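Local atomic coordinates of GntR-family protein transcriptional regulator (Mycobacterium smegmatis, PDB entry 3F8M), a protein that represses transcription of the phnDCE operon, which serves phosphate uptake, when phosphate is available to the cell, as a DNA-binding regulator of the GntR family. Residues A[18-23]-A[53-58]; A[28-33]-A[73-78]. One frame throughout, in Å; residues are numbered along the deposited sequence.

Interaction 1 of 2, residues A[18-23]-A[53-58]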
loop_
_atom_site.group_PDB
_atom_site.type_symbol
_atom_site.label_atom_id
_atom_site.label_comp_id
_atom_site.label_asym_id
_atom_site.label_seq_id
_atom_site.Cartn_x
_atom_site.Cartn_y
_atom_site.Cartn_z
ATOM N N VAL A 18 -5.250 30.548 16.505
ATOM C CA VAL A 18 -4.154 31.458 16.149
ATOM C C VAL A 18 -2.774 30.784 16.217
ATOM O O VAL A 18 -1.948 30.991 15.319
ATOM C CB VAL A 18 -4.207 32.782 16.967
ATOM C CG1 VAL A 18 -2.944 33.617 16.770
ATOM C CG2 VAL A 18 -5.452 33.590 16.577
ATOM N N VAL A 19 -2.527 29.980 17.255
ATOM C CA VAL A 19 -1.259 29.241 17.347
ATOM C C VAL A 19 -1.048 28.312 16.140
ATOM O O VAL A 19 0.044 28.296 15.566
ATOM C CB VAL A 19 -1.064 28.483 18.700
ATOM C CG1 VAL A 19 -1.674 27.070 18.667
ATOM C CG2 VAL A 19 0.442 28.435 19.064
ATOM N N ARG A 20 -2.091 27.571 15.748
ATOM C CA ARG A 20 -2.035 26.726 14.551
ATOM C C ARG A 20 -1.739 27.527 13.274
ATOM O O ARG A 20 -1.045 27.041 12.383
ATOM C CB ARG A 20 -3.315 25.905 14.388
ATOM C CG ARG A 20 -3.284 24.571 15.149
ATOM C CD ARG A 20 -4.680 24.133 15.651
ATOM N NE ARG A 20 -4.616 22.973 16.555
ATOM C CZ ARG A 20 -4.664 23.041 17.887
ATOM N NH1 ARG A 20 -4.768 24.217 18.504
ATOM N NH2 ARG A 20 -4.594 21.934 18.612
ATOM N N ALA A 21 -2.239 28.757 13.200
ATOM C CA ALA A 21 -1.987 29.619 12.040
ATOM C C ALA A 21 -0.566 30.180 12.079
ATOM O O ALA A 21 0.065 30.369 11.036
ATOM C CB ALA A 21 -3.005 30.765 11.991
ATOM N N GLU A 22 -0.083 30.459 13.286
ATOM C CA GLU A 22 1.267 30.977 13.467
ATOM C C GLU A 22 2.311 29.895 13.118
ATOM O O GLU A 22 3.379 30.217 12.589
ATOM C CB GLU A 22 1.468 31.532 14.886
ATOM C CG GLU A 22 0.859 32.933 15.117
ATOM C CD GLU A 22 1.810 34.074 14.734
ATOM O OE1 GLU A 22 2.740 33.848 13.921
ATOM O OE2 GLU A 22 1.628 35.207 15.255
ATOM N N LEU A 23 1.996 28.625 13.394
ATOM C CA LEU A 23 2.928 27.536 13.066
ATOM C C LEU A 23 2.993 27.352 11.548
ATOM O O LEU A 23 4.065 27.102 10.989
ATOM C CB LEU A 23 2.577 26.215 13.771
ATOM C CG LEU A 23 2.713 26.205 15.305
ATOM C CD1 LEU A 23 2.035 24.998 15.893
ATOM C CD2 LEU A 23 4.166 26.282 15.752
ATOM N N VAL A 53 0.495 23.737 22.295
ATOM C CA VAL A 53 1.558 23.737 21.274
ATOM C C VAL A 53 1.893 22.282 20.948
ATOM O O VAL A 53 1.939 21.906 19.776
ATOM C CB VAL A 53 2.813 24.545 21.703
ATOM C CG1 VAL A 53 3.940 24.416 20.670
ATOM C CG2 VAL A 53 2.464 26.009 21.897
ATOM N N ARG A 54 2.063 21.452 21.978
ATOM C CA ARG A 54 2.372 20.016 21.793
ATOM C C ARG A 54 1.409 19.370 20.811
ATOM O O ARG A 54 1.800 18.603 19.922
ATOM C CB ARG A 54 2.277 19.271 23.125
ATOM C CG ARG A 54 2.744 17.805 23.129
ATOM C CD ARG A 54 2.665 17.226 24.554
ATOM N NE ARG A 54 3.177 18.212 25.512
ATOM C CZ ARG A 54 3.184 18.082 26.837
ATOM N NH1 ARG A 54 2.707 16.979 27.413
ATOM N NH2 ARG A 54 3.678 19.069 27.585
ATOM N N GLN A 55 0.125 19.637 21.023
ATOM C CA GLN A 55 -0.906 19.063 20.197
ATOM C C GLN A 55 -0.856 19.604 18.760
ATOM O O GLN A 55 -1.047 18.846 17.813
ATOM C CB GLN A 55 -2.269 19.361 20.840
ATOM C CG GLN A 55 -3.470 19.002 19.955
ATOM C CD GLN A 55 -3.534 17.527 19.643
ATOM O OE1 GLN A 55 -2.954 16.690 20.363
ATOM N NE2 GLN A 55 -4.245 17.182 18.559
ATOM N N ALA A 56 -0.625 20.900 18.584
ATOM C CA ALA A 56 -0.573 21.439 17.220
ATOM C C ALA A 56 0.624 20.831 16.480
ATOM O O ALA A 56 0.502 20.452 15.292
ATOM C CB ALA A 56 -0.513 22.962 17.220
ATOM N N LEU A 57 1.751 20.668 17.180
ATOM C CA LEU A 57 2.942 20.026 16.548
ATOM C C LEU A 57 2.737 18.565 16.187
ATOM O O LEU A 57 3.160 18.097 15.110
ATOM C CB LEU A 57 4.199 20.176 17.398
ATOM C CG LEU A 57 4.722 21.606 17.540
ATOM C CD1 LEU A 57 5.898 21.633 18.513
ATOM C CD2 LEU A 57 5.060 22.280 16.183
ATOM N N ARG A 58 2.066 17.847 17.076
ATOM C CA ARG A 58 1.684 16.481 16.792
ATOM C C ARG A 58 0.767 16.341 15.555
ATOM O O ARG A 58 0.932 15.390 14.770
ATOM C CB ARG A 58 1.095 15.826 18.048
ATOM C CG ARG A 58 0.703 14.414 17.815
ATOM C CD ARG A 58 1.246 13.461 18.844
ATOM N NE ARG A 58 0.742 12.153 18.480
ATOM C CZ ARG A 58 -0.005 11.399 19.276
ATOM N NH1 ARG A 58 -0.273 11.796 20.526
ATOM N NH2 ARG A 58 -0.447 10.236 18.826
#

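Interaction 2 of 2, residues A[28-33]-A[73-78]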
loop_
_atom_site.group_PDB
_atom_site.type_symbol
_atom_site.label_atom_id
_atom_site.label_comp_id
_atom_site.label_asym_id
_atom_site.label_seq_id
_atom_site.Cartn_x
_atom_site.Cartn_y
_atom_site.Cartn_z
ATOM N N ASP A 28 6.093 28.257 6.542
ATOM C CA ASP A 28 6.335 28.889 5.224
ATOM C C ASP A 28 7.753 29.451 5.059
ATOM O O ASP A 28 8.312 29.449 3.956
ATOM C CB ASP A 28 5.324 30.012 4.943
ATOM C CG ASP A 28 5.485 30.602 3.537
ATOM O OD1 ASP A 28 5.302 29.846 2.555
ATOM O OD2 ASP A 28 5.818 31.808 3.407
ATOM N N GLY A 29 8.308 29.957 6.158
ATOM C CA GLY A 29 9.607 30.612 6.147
ATOM C C GLY A 29 10.801 29.736 6.461
ATOM O O GLY A 29 11.944 30.189 6.361
ATOM N N MET A 30 10.560 28.495 6.850
ATOM C CA MET A 30 11.651 27.625 7.268
ATOM C C MET A 30 12.054 26.675 6.146
ATOM O O MET A 30 11.303 26.487 5.187
ATOM C CB MET A 30 11.260 26.837 8.525
ATOM C CG MET A 30 10.943 27.717 9.745
ATOM S SD MET A 30 10.016 26.910 11.083
ATOM C CE MET A 30 11.321 26.021 11.977
ATOM N N ARG A 31 13.234 26.085 6.294
ATOM C CA ARG A 31 13.747 25.063 5.380
ATOM C C ARG A 31 13.564 23.690 5.967
ATOM O O ARG A 31 13.446 23.540 7.187
ATOM C CB ARG A 31 15.245 25.258 5.155
ATOM C CG ARG A 31 15.582 26.550 4.455
ATOM C CD ARG A 31 17.091 26.750 4.432
ATOM N NE ARG A 31 17.433 28.104 4.026
ATOM C CZ ARG A 31 18.664 28.606 4.009
ATOM N NH1 ARG A 31 19.704 27.878 4.399
ATOM N NH2 ARG A 31 18.856 29.846 3.597
ATOM N N ILE A 32 13.593 22.670 5.110
ATOM C CA ILE A 32 13.569 21.306 5.576
ATOM C C ILE A 32 14.754 21.070 6.550
ATOM O O ILE A 32 15.875 21.490 6.276
ATOM C CB ILE A 32 13.609 20.352 4.351
ATOM C CG1 ILE A 32 12.290 20.500 3.561
ATOM C CG2 ILE A 32 13.937 18.944 4.777
ATOM C CD1 ILE A 32 12.299 19.853 2.122
ATOM N N GLY A 33 14.487 20.472 7.705
ATOM C CA GLY A 33 15.523 20.287 8.726
ATOM C C GLY A 33 15.595 21.375 9.811
ATOM O O GLY A 33 16.182 21.133 10.855
ATOM N N THR A 73 11.670 19.133 17.250
ATOM C CA THR A 73 10.768 18.945 16.131
ATOM C C THR A 73 11.340 19.740 14.976
ATOM O O THR A 73 11.587 20.923 15.129
ATOM C CB THR A 73 9.382 19.436 16.534
ATOM O OG1 THR A 73 8.879 18.548 17.550
ATOM C CG2 THR A 73 8.427 19.465 15.347
ATOM N N VAL A 74 11.534 19.088 13.821
ATOM C CA VAL A 74 12.087 19.771 12.647
ATOM C C VAL A 74 11.162 19.737 11.434
ATOM O O VAL A 74 10.256 18.884 11.363
ATOM C CB VAL A 74 13.496 19.265 12.250
ATOM C CG1 VAL A 74 14.474 19.357 13.432
ATOM C CG2 VAL A 74 13.446 17.835 11.667
ATOM N N VAL A 75 11.397 20.661 10.501
ATOM C CA VAL A 75 10.613 20.751 9.280
ATOM C C VAL A 75 10.950 19.482 8.451
ATOM O O VAL A 75 12.117 19.063 8.386
ATOM C CB VAL A 75 10.941 22.065 8.531
ATOM C CG1 VAL A 75 10.238 22.143 7.167
ATOM C CG2 VAL A 75 10.505 23.264 9.387
ATOM N N ALA A 76 9.924 18.851 7.858
ATOM C CA ALA A 76 10.159 17.649 7.028
ATOM C C ALA A 76 9.683 17.942 5.617
ATOM O O ALA A 76 9.021 18.948 5.404
ATOM C CB ALA A 76 9.399 16.431 7.599
ATOM N N ARG A 77 10.076 17.124 4.635
ATOM C CA ARG A 77 9.428 17.174 3.319
ATOM C C ARG A 77 8.254 16.198 3.381
ATOM O O ARG A 77 8.452 15.008 3.638
ATOM C CB ARG A 77 10.380 16.784 2.175
ATOM C CG ARG A 77 9.767 17.049 0.788
ATOM C CD ARG A 77 10.664 16.579 -0.342
ATOM N NE ARG A 77 11.711 17.541 -0.645
ATOM C CZ ARG A 77 12.976 17.362 -0.300
ATOM N NH1 ARG A 77 13.322 16.255 0.319
ATOM N NH2 ARG A 77 13.894 18.274 -0.587
ATOM N N PRO A 78 7.034 16.699 3.187
ATOM C CA PRO A 78 5.907 15.832 3.370
ATOM C C PRO A 78 5.821 14.811 2.215
ATOM O O PRO A 78 6.121 15.155 1.061
ATOM C CB PRO A 78 4.704 16.783 3.333
ATOM C CG PRO A 78 5.220 18.124 3.187
ATOM C CD PRO A 78 6.643 18.078 2.816
#

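Interaction 1 of 2, residues A[18-23]-A[53-58]
Leu23 reaches Ala56 because its first torsion (chi1 -66°) sets CG beside the backbone N and anti to the carbonyl carbon, which carries CD1 onto the Ala56 methyl. The Arg20 chain instead bends at chi2 (148°), which lays its guanidinium group across Ala56 and up to Gln55. Ala56 CB is touched by both residues. It stands 3.5 Å from Leu23 CD1 and 3.8 Å from Arg20 CG, and the same methyl sits over the centre of one face of the Arg20 guanidinium. At the edge of that group, Arg20 NH2 comes within 3.4 Å of Gln55 CG, a van der Waals contact with the methylene and not with the amide.

Deeper in, Leu57 points its CB away from helix 15-29, but its branch returns so that CD2 lies 4.1 Å from Leu23 CD1, the two side chains crossing at about a right angle. Val19 CG2 meets Val53 CG2 at 4.2 Å, while Ile42 and Phe46 close in around this valine pair. The helix axes are 10.1 Å apart and cross at -49°, with the small Ala56 where the backbones come nearest.

No hydrogen bond links the two segments. The Arg20 guanidinium is held by a salt bridge to Glu59 and a hydrogen bond to His16 O, and Gln55 NE2 also binds Glu59. The chemistry thus implies an apolar joint between the first helix of the winged helix-turn-helix domain and the predicted DNA-recognition helix, bordered by an arginine whose charge is met by the next turn of helix 50-62.

Interaction 2 of 2, residues A[28-33]-A[73-78]
Gly33 and Val75 are joined by the one hydrogen bond across this contact, from Gly33 N to Val75 O at 2.8 Å. It is fairly straight at the hydrogen (162°), but the donor stands above the carbonyl plane, 38° out of it. Gly33 has a positive phi, a backbone shape in which a CB would press on the carbonyl O of the residue before.

Other contacts set backbone oxygens against carbon. Arg31 O comes to 3.2 Å from Val75 CB, on the side chain that points toward the 28-33 segment, and Gly33 O lies 3.6 Å from Val74 CB.

The apolar contacts gather on Val75, whose two methyls divide the work. With CG1 anti to the backbone N (chi1 175°), that methyl packs 3.8 Å from Ile32 CA, while CG2 faces Met30 CB, also at 3.8 Å. Met30 SD and CE also border this CG2 methyl; the bend at chi3 brings the terminal CE back to it.

A methyl-on-guanidinium contact at the outer end is less certain, since Arg77 is modelled in two conformers. In one of them a face of its guanidinium lies under Ile32 CD1, which sits toward one margin of the group, 3.5 Å from Arg77 CZ.

In the fold, the turn leaving helix 15-29 runs across the strand end at about a right angle. Val75 has a further backbone hydrogen bond with Asp34, and Thr73 one with Phe36, tying the chain that follows the helix to strand 72-75 of the wing hairpin; on that strand's other edge, Val74 pairs with Glu67 of strand 66-69.

In the fold
Both interactions belong to the DNA-binding domain: interaction 1 uses the middle of helix 15-29, interaction 2 the turn that follows its end. Interaction 1 is a buried helix-helix contact made by side chains alone; interaction 2 is only partly buried and joins that turn to the wing through a backbone bond as well as methyl contacts. The centres of interaction 1 and interaction 2 are about 14 Å apart, and the two do not touch. The polar needs of Arg20 are met outside interaction 1, by Glu59 and His16 O, whereas Gly33 N and Val75 O bond directly within interaction 2. Phe36 touches Leu23, Met30 and Thr73, and so lies between the helices and strand 72-75.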